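Local coordinates for fatty acid CoA ligase (Marinactinospora thermotolerans, PDB 6SQ8), which belongs to the ANL superfamily of AMP-binding enzymes and binds adenosine monophosphate and 1-ethanoyl-9H-pyrido[3,4-b]indole-3-carboxylic acid, at residues A[196-201]-A[208-213]; A[230-235]-A[254-259]. One frame throughout, in Å; residues are numbered along the deposited sequence.

Interaction 1. Residues A[196-201]-A[208-213]; sequences FLIPIP and ELAQCT
Strand 196-198 and helix 208-213 run nearly antiparallel, at 163°, with their axes 9.5 Å apart at closest approach, as befits the first two elements of the beta-alpha-beta unit that ends in strand 219-222. Phe196, Ile198 and Ile200 face the helix and meet Leu209, Ala210 and Thr213. Ile198 projects its long branch over the helix backbone: CD1 comes to 3.6 Å from Ala210 N and 4.0 Å from Ala210 CB, an approach that the small methyl of alanine permits. Leu209 is met by three side chains, its CB by Ile198 CD1 and its CD1 by CZ of Phe196 and by Ile200. Ile200 CD1 lies 4.1 Å from Leu209 CD1, the two side chains crossing at about a right angle. With OG1 beside its backbone N (chi1 -60°), Thr213 turns its hydroxyl onto its own helix and donates to Leu209 O at 2.7 Å. That oxygen also accepts the backbone bond from Thr213 N, which comes from the opposite face of the carbonyl plane. Thr213 OG1 also lies 3.5 Å from Phe196 CB, oblique to the ring. The buried hydroxyl is thus satisfied within the helix; no hydrogen bond crosses between the segments, which meet through van der Waals packing, mostly of apolar side chains.

Interaction 2. Residues A[230-235]-A[254-259]; sequences AVLEAI and AEHPAL
A small, partly buried apolar contact, centred on Leu232, joins helix 228-237 to the turn that follows helix 247-255, its centre about 22 Å from the centre of the chain. The two segments bury 132 Å² between them, and no hydrogen bond crosses. Leu232 is the residue of its helix that does the touching; both its methyl branches are used, CD2 mainly on His256 and Ala258 and CD1 on Leu259. CD2 of Leu232 reaches the imidazole of His256 at its CD2 atom, 3.9 Å away, approaching obliquely to the ring, and lies 4.3 Å from Ala258 CB. Leu232 CD1 instead meets Leu259 CD1 at 4.0 Å, the two leucine side chains crossing at about a right angle. A branched, flexible residue suits this place, since one side chain must answer both a ring and an aliphatic partner.

The receiving surface is shaped by a type I beta turn from His256 to Leu259, closed by the bond from Leu259 N to His256 O (3.2 Å). Within it Pro257 CD sits over one face of the His256 imidazole, 3.3 Å above its plane and offset toward the rim, while Ala258 CB lies at the ring edge, in plane. Ring and methyl thus form a neighbouring pair for Leu232 CD2. Leu259 has its CG opposite the backbone N (chi1 177°), a setting that carries the end of the side chain nearer to the helix than its first bond would suggest.

Around this contact, Leu253 of helix 247-255 also touches Leu232, and Ser262 in the following loop adds a further neighbour. Leu259 continues onto Arg288 and Met289 of helix 279-289, while helix 228-237 also backs onto strand 195-198 through Val231 and Ile235.

Overall arrangement
The two interactions follow one another along the chain, their centres about 19 Å apart, and strand 195-198 links them. Leu197 provides the join: its CD1 packs 3.9 Å from Val231 CG1 and 4.0 Å from Ile235 CG1, so that helix 228-237 meets the strand directly. Interaction 1 lies near the bound ligands: the Leu209 side chain is about 7 Å from 1-ethanoyl-9H-pyrido[3,4-b]indole-3-carboxylic acid, and that of Ile200 about 11 Å from adenosine monophosphate. Phe196, Ile200 and Leu209 all touch Phe244, which lines the pocket of the former ligand. The centre of interaction 1 is about 11 Å from that of the chain, so interaction 2 lies farther out.

Interaction 1. Residues A[196-201]-A[208-213]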
ATOM      1  N   PHE A 196      13.860  -0.006 -10.245  1.00 25.78           N
ATOM      2  CA  PHE A 196      12.683  -0.354  -9.463  1.00 24.19           C
ATOM      3  C   PHE A 196      11.436  -0.265 -10.344  1.00 23.85           C
ATOM      4  O   PHE A 196      11.042   0.816 -10.783  1.00 23.07           O
ATOM      5  CB  PHE A 196      12.565   0.553  -8.245  1.00 23.79           C
ATOM      6  CG  PHE A 196      11.812  -0.032  -7.081  1.00 23.88           C
ATOM      7  CD1 PHE A 196      10.514  -0.494  -7.223  1.00 24.59           C
ATOM      8  CD2 PHE A 196      12.379  -0.066  -5.820  1.00 24.09           C
ATOM      9  CE1 PHE A 196       9.818  -1.012  -6.139  1.00 24.38           C
ATOM     10  CE2 PHE A 196      11.688  -0.582  -4.734  1.00 24.33           C
ATOM     11  CZ  PHE A 196      10.401  -1.044  -4.896  1.00 24.09           C
ATOM     12  N   LEU A 197      10.813  -1.428 -10.558  1.00 25.91           N
ATOM     13  CA  LEU A 197       9.623  -1.586 -11.372  1.00 25.02           C
ATOM     14  C   LEU A 197       8.409  -1.245 -10.507  1.00 22.77           C
ATOM     15  O   LEU A 197       8.186  -1.854  -9.459  1.00 20.08           O
ATOM     16  CB  LEU A 197       9.563  -3.042 -11.840  1.00 28.24           C
ATOM     17  CG  LEU A 197       9.022  -3.307 -13.247  1.00 31.47           C
ATOM     18  CD1 LEU A 197       8.330  -4.670 -13.339  1.00 30.37           C
ATOM     19  CD2 LEU A 197       8.073  -2.220 -13.704  1.00 35.37           C
ATOM     20  N   ILE A 198       7.624  -0.278 -10.952  1.00 22.14           N
ATOM     21  CA  ILE A 198       6.493   0.165 -10.191  1.00 24.00           C
ATOM     22  C   ILE A 198       5.241   0.066 -11.045  1.00 24.53           C
ATOM     23  O   ILE A 198       4.944   0.966 -11.821  1.00 27.07           O
ATOM     24  CB  ILE A 198       6.705   1.594  -9.666  1.00 24.51           C
ATOM     25  CG1 ILE A 198       8.056   1.700  -8.954  1.00 24.66           C
ATOM     26  CG2 ILE A 198       5.550   1.992  -8.765  1.00 23.37           C
ATOM     27  CD1 ILE A 198       8.248   2.956  -8.167  1.00 24.90           C
ATOM     28  N   PRO A 199       4.475  -1.027 -10.894  1.00 24.70           N
ATOM     29  CA  PRO A 199       3.172  -1.170 -11.531  1.00 25.28           C
ATOM     30  C   PRO A 199       1.978  -0.817 -10.632  1.00 25.45           C
ATOM     31  O   PRO A 199       0.847  -0.954 -11.064  1.00 29.64           O
ATOM     32  CB  PRO A 199       3.190  -2.677 -11.811  1.00 25.97           C
ATOM     33  CG  PRO A 199       3.840  -3.261 -10.575  1.00 26.84           C
ATOM     34  CD  PRO A 199       4.848  -2.223 -10.125  1.00 26.41           C
ATOM     35  N   ILE A 200       2.229  -0.404  -9.392  1.00 24.63           N
ATOM     36  CA  ILE A 200       1.162   0.075  -8.536  1.00 25.56           C
ATOM     37  C   ILE A 200       0.981   1.566  -8.789  1.00 26.43           C
ATOM     38  O   ILE A 200       1.898   2.221  -9.249  1.00 27.31           O
ATOM     39  CB  ILE A 200       1.429  -0.235  -7.051  1.00 26.40           C
ATOM     40  CG1 ILE A 200       2.662   0.491  -6.511  1.00 27.73           C
ATOM     41  CG2 ILE A 200       1.515  -1.728  -6.828  1.00 26.52           C
ATOM     42  CD1 ILE A 200       3.013   0.126  -5.084  1.00 28.48           C
ATOM     43  N   PRO A 201      -0.200   2.155  -8.509  1.00 28.48           N
ATOM     44  CA  PRO A 201      -0.464   3.539  -8.875  1.00 29.55           C
ATOM     45  C   PRO A 201       0.495   4.518  -8.185  1.00 33.72           C
ATOM     46  O   PRO A 201       0.782   4.360  -6.992  1.00 38.45           O
ATOM     47  CB  PRO A 201      -1.898   3.780  -8.369  1.00 29.15           C
ATOM     48  CG  PRO A 201      -2.499   2.406  -8.260  1.00 28.28           C
ATOM     49  CD  PRO A 201      -1.348   1.530  -7.835  1.00 29.18           C
ATOM     50  N   GLU A 208       5.643   7.105  -3.541  1.00 32.97           N
ATOM     51  CA  GLU A 208       6.663   7.202  -2.506  1.00 32.19           C
ATOM     52  C   GLU A 208       7.859   6.314  -2.877  1.00 29.80           C
ATOM     53  O   GLU A 208       9.007   6.696  -2.662  1.00 27.81           O
ATOM     54  CB  GLU A 208       6.116   6.839  -1.123  1.00 35.15           C
ATOM     55  CG  GLU A 208       7.183   6.828  -0.020  1.00 39.61           C
ATOM     56  CD  GLU A 208       7.854   8.175   0.271  1.00 45.09           C
ATOM     57  OE1 GLU A 208       7.172   9.238   0.153  1.00 44.01           O
ATOM     58  OE2 GLU A 208       9.067   8.178   0.624  1.00 51.06           O
ATOM     59  N   LEU A 209       7.592   5.131  -3.435  1.00 28.86           N
ATOM     60  CA  LEU A 209       8.669   4.229  -3.821  1.00 30.19           C
ATOM     61  C   LEU A 209       9.478   4.864  -4.955  1.00 31.41           C
ATOM     62  O   LEU A 209      10.698   4.675  -5.030  1.00 33.93           O
ATOM     63  CB  LEU A 209       8.111   2.866  -4.242  1.00 30.88           C
ATOM     64  CG  LEU A 209       7.487   2.022  -3.129  1.00 30.33           C
ATOM     65  CD1 LEU A 209       6.787   0.809  -3.697  1.00 30.44           C
ATOM     66  CD2 LEU A 209       8.518   1.592  -2.105  1.00 31.70           C
ATOM     67  N   ALA A 210       8.804   5.596  -5.848  1.00 29.36           N
ATOM     68  CA  ALA A 210       9.487   6.277  -6.926  1.00 30.40           C
ATOM     69  C   ALA A 210      10.459   7.307  -6.332  1.00 30.07           C
ATOM     70  O   ALA A 210      11.608   7.424  -6.774  1.00 29.56           O
ATOM     71  CB  ALA A 210       8.483   6.917  -7.850  1.00 31.02           C
ATOM     72  N   GLN A 211       9.985   8.038  -5.317  1.00 28.51           N
ATOM     73  CA  GLN A 211      10.809   9.061  -4.655  1.00 28.83           C
ATOM     74  C   GLN A 211      12.002   8.406  -3.943  1.00 28.24           C
ATOM     75  O   GLN A 211      13.124   8.896  -4.072  1.00 28.09           O
ATOM     76  CB  GLN A 211       9.957   9.925  -3.724  1.00 29.26           C
ATOM     77  CG  GLN A 211       9.137  10.951  -4.492  1.00 31.57           C
ATOM     78  CD  GLN A 211       8.433  11.971  -3.636  1.00 32.50           C
ATOM     79  OE1 GLN A 211       8.141  11.749  -2.454  1.00 33.18           O
ATOM     80  NE2 GLN A 211       8.101  13.083  -4.272  1.00 32.29           N
ATOM     81  N   CYS A 212      11.762   7.296  -3.224  1.00 25.93           N
ATOM     82  CA  CYS A 212      12.840   6.532  -2.604  1.00 23.48           C
ATOM     83  C   CYS A 212      13.866   6.118  -3.664  1.00 21.58           C
ATOM     84  O   CYS A 212      15.056   6.214  -3.459  1.00 21.80           O
ATOM     85  CB  CYS A 212      12.298   5.306  -1.889  1.00 24.35           C
ATOM     86  SG  CYS A 212      11.342   5.731  -0.417  1.00 25.37           S
ATOM     87  N   THR A 213      13.380   5.659  -4.813  1.00 21.39           N
ATOM     88  CA  THR A 213      14.226   5.178  -5.893  1.00 21.37           C
ATOM     89  C   THR A 213      15.084   6.332  -6.423  1.00 22.65           C
ATOM     90  O   THR A 213      16.305   6.174  -6.611  1.00 23.13           O
ATOM     91  CB  THR A 213      13.390   4.520  -6.992  1.00 20.65           C
ATOM     92  OG1 THR A 213      12.725   3.441  -6.344  1.00 20.86           O
ATOM     93  CG2 THR A 213      14.203   4.026  -8.167  1.00 20.02           C
TER

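Interaction 2. Residues A[230-235]-A[254-259]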
ATOM      1  N   ALA A 230       3.926  -8.897 -19.009  1.00 40.86           N
ATOM      2  CA  ALA A 230       4.553  -7.573 -19.168  1.00 36.50           C
ATOM      3  C   ALA A 230       5.630  -7.353 -18.103  1.00 32.98           C
ATOM      4  O   ALA A 230       6.695  -6.849 -18.425  1.00 32.16           O
ATOM      5  CB  ALA A 230       3.497  -6.501 -19.103  1.00 35.27           C
ATOM      6  N   VAL A 231       5.326  -7.724 -16.852  1.00 30.20           N
ATOM      7  CA  VAL A 231       6.240  -7.586 -15.721  1.00 29.52           C
ATOM      8  C   VAL A 231       7.469  -8.467 -15.946  1.00 27.33           C
ATOM      9  O   VAL A 231       8.588  -8.031 -15.762  1.00 26.16           O
ATOM     10  CB  VAL A 231       5.540  -7.922 -14.394  1.00 29.46           C
ATOM     11  CG1 VAL A 231       6.533  -8.104 -13.267  1.00 28.78           C
ATOM     12  CG2 VAL A 231       4.517  -6.859 -14.038  1.00 30.40           C
ATOM     13  N   LEU A 232       7.232  -9.707 -16.348  1.00 28.91           N
ATOM     14  CA  LEU A 232       8.304 -10.644 -16.695  1.00 30.38           C
ATOM     15  C   LEU A 232       9.212 -10.022 -17.756  1.00 31.84           C
ATOM     16  O   LEU A 232      10.434 -10.007 -17.600  1.00 32.75           O
ATOM     17  CB  LEU A 232       7.689 -11.946 -17.216  1.00 29.90           C
ATOM     18  CG  LEU A 232       7.904 -13.205 -16.388  1.00 31.08           C
ATOM     19  CD1 LEU A 232       8.279 -12.909 -14.944  1.00 32.37           C
ATOM     20  CD2 LEU A 232       6.676 -14.090 -16.459  1.00 32.61           C
ATOM     21  N   GLU A 233       8.590  -9.510 -18.828  1.00 34.57           N
ATOM     22  CA  GLU A 233       9.301  -8.947 -19.967  1.00 35.33           C
ATOM     23  C   GLU A 233      10.114  -7.748 -19.473  1.00 32.82           C
ATOM     24  O   GLU A 233      11.305  -7.642 -19.759  1.00 32.02           O
ATOM     25  CB  GLU A 233       8.301  -8.588 -21.076  1.00 39.50           C
ATOM     26  CG  GLU A 233       8.848  -8.624 -22.483  1.00 43.76           C
ATOM     27  CD  GLU A 233       9.648  -7.384 -22.873  1.00 49.85           C
ATOM     28  OE1 GLU A 233       9.126  -6.237 -22.653  1.00 46.22           O
ATOM     29  OE2 GLU A 233      10.814  -7.561 -23.392  1.00 49.87           O
ATOM     30  N   ALA A 234       9.464  -6.874 -18.699  1.00 32.13           N
ATOM     31  CA  ALA A 234      10.076  -5.641 -18.196  1.00 34.68           C
ATOM     32  C   ALA A 234      11.280  -5.968 -17.320  1.00 33.36           C
ATOM     33  O   ALA A 234      12.292  -5.308 -17.416  1.00 32.91           O
ATOM     34  CB  ALA A 234       9.075  -4.807 -17.423  1.00 35.52           C
ATOM     35  N   ILE A 235      11.150  -6.976 -16.455  1.00 32.18           N
ATOM     36  CA  ILE A 235      12.227  -7.310 -15.544  1.00 31.41           C
ATOM     37  C   ILE A 235      13.463  -7.700 -16.356  1.00 32.48           C
ATOM     38  O   ILE A 235      14.545  -7.254 -16.055  1.00 35.43           O
ATOM     39  CB  ILE A 235      11.796  -8.394 -14.544  1.00 30.79           C
ATOM     40  CG1 ILE A 235      10.733  -7.851 -13.582  1.00 31.28           C
ATOM     41  CG2 ILE A 235      12.992  -8.950 -13.796  1.00 30.72           C
ATOM     42  CD1 ILE A 235      10.062  -8.908 -12.731  1.00 31.42           C
ATOM     43  N   ALA A 254       4.402 -15.685 -10.143  1.00 30.69           N
ATOM     44  CA  ALA A 254       5.144 -16.884  -9.742  1.00 34.43           C
ATOM     45  C   ALA A 254       4.612 -18.145 -10.444  1.00 34.89           C
ATOM     46  O   ALA A 254       5.365 -19.063 -10.749  1.00 34.34           O
ATOM     47  CB  ALA A 254       5.083 -17.026  -8.245  1.00 33.28           C
ATOM     48  N   GLU A 255       3.301 -18.185 -10.690  1.00 39.10           N
ATOM     49  CA  GLU A 255       2.619 -19.376 -11.221  1.00 42.75           C
ATOM     50  C   GLU A 255       2.548 -19.314 -12.759  1.00 38.48           C
ATOM     51  O   GLU A 255       2.173 -20.260 -13.389  1.00 39.06           O
ATOM     52  CB  GLU A 255       1.239 -19.507 -10.561  1.00 47.97           C
ATOM     53  CG  GLU A 255       1.317 -19.945  -9.088  1.00 53.66           C
ATOM     54  CD  GLU A 255       0.087 -19.685  -8.217  1.00 57.01           C
ATOM     55  OE1 GLU A 255      -0.990 -19.342  -8.800  1.00 54.05           O
ATOM     56  OE2 GLU A 255       0.200 -19.827  -6.953  1.00 51.36           O
ATOM     57  N   HIS A 256       2.961 -18.203 -13.369  1.00 37.39           N
ATOM     58  CA  HIS A 256       2.871 -18.033 -14.816  1.00 36.58           C
ATOM     59  C   HIS A 256       3.785 -19.020 -15.539  1.00 38.52           C
ATOM     60  O   HIS A 256       4.924 -19.235 -15.112  1.00 34.47           O
ATOM     61  CB  HIS A 256       3.217 -16.601 -15.211  1.00 33.06           C
ATOM     62  CG  HIS A 256       2.891 -16.263 -16.619  1.00 32.31           C
ATOM     63  ND1 HIS A 256       1.643 -15.802 -17.001  1.00 34.96           N
ATOM     64  CD2 HIS A 256       3.653 -16.290 -17.729  1.00 31.80           C
ATOM     65  CE1 HIS A 256       1.652 -15.553 -18.299  1.00 36.04           C
ATOM     66  NE2 HIS A 256       2.892 -15.838 -18.766  1.00 34.71           N
ATOM     67  N   PRO A 257       3.311 -19.625 -16.655  1.00 37.68           N
ATOM     68  CA  PRO A 257       4.084 -20.623 -17.398  1.00 38.31           C
ATOM     69  C   PRO A 257       5.434 -20.154 -17.974  1.00 37.35           C
ATOM     70  O   PRO A 257       6.373 -20.964 -18.109  1.00 36.77           O
ATOM     71  CB  PRO A 257       3.175 -20.969 -18.587  1.00 38.75           C
ATOM     72  CG  PRO A 257       1.784 -20.607 -18.128  1.00 37.60           C
ATOM     73  CD  PRO A 257       1.981 -19.404 -17.242  1.00 36.63           C
ATOM     74  N   ALA A 258       5.516 -18.861 -18.314  1.00 36.24           N
ATOM     75  CA  ALA A 258       6.715 -18.294 -18.919  1.00 36.82           C
ATOM     76  C   ALA A 258       7.826 -18.040 -17.889  1.00 34.95           C
ATOM     77  O   ALA A 258       8.915 -17.675 -18.290  1.00 32.64           O
ATOM     78  CB  ALA A 258       6.369 -17.017 -19.652  1.00 36.19           C
ATOM     79  N   LEU A 259       7.555 -18.186 -16.581  1.00 34.76           N
ATOM     80  CA  LEU A 259       8.516 -17.755 -15.570  1.00 36.82           C
ATOM     81  C   LEU A 259       9.863 -18.445 -15.768  1.00 35.54           C
ATOM     82  O   LEU A 259      10.890 -17.778 -15.811  1.00 41.23           O
ATOM     83  CB  LEU A 259       7.983 -18.008 -14.157  1.00 40.74           C
ATOM     84  CG  LEU A 259       8.956 -17.646 -13.021  1.00 42.43           C
ATOM     85  CD1 LEU A 259       8.953 -16.157 -12.720  1.00 42.61           C
ATOM     86  CD2 LEU A 259       8.640 -18.411 -11.758  1.00 42.96           C
TER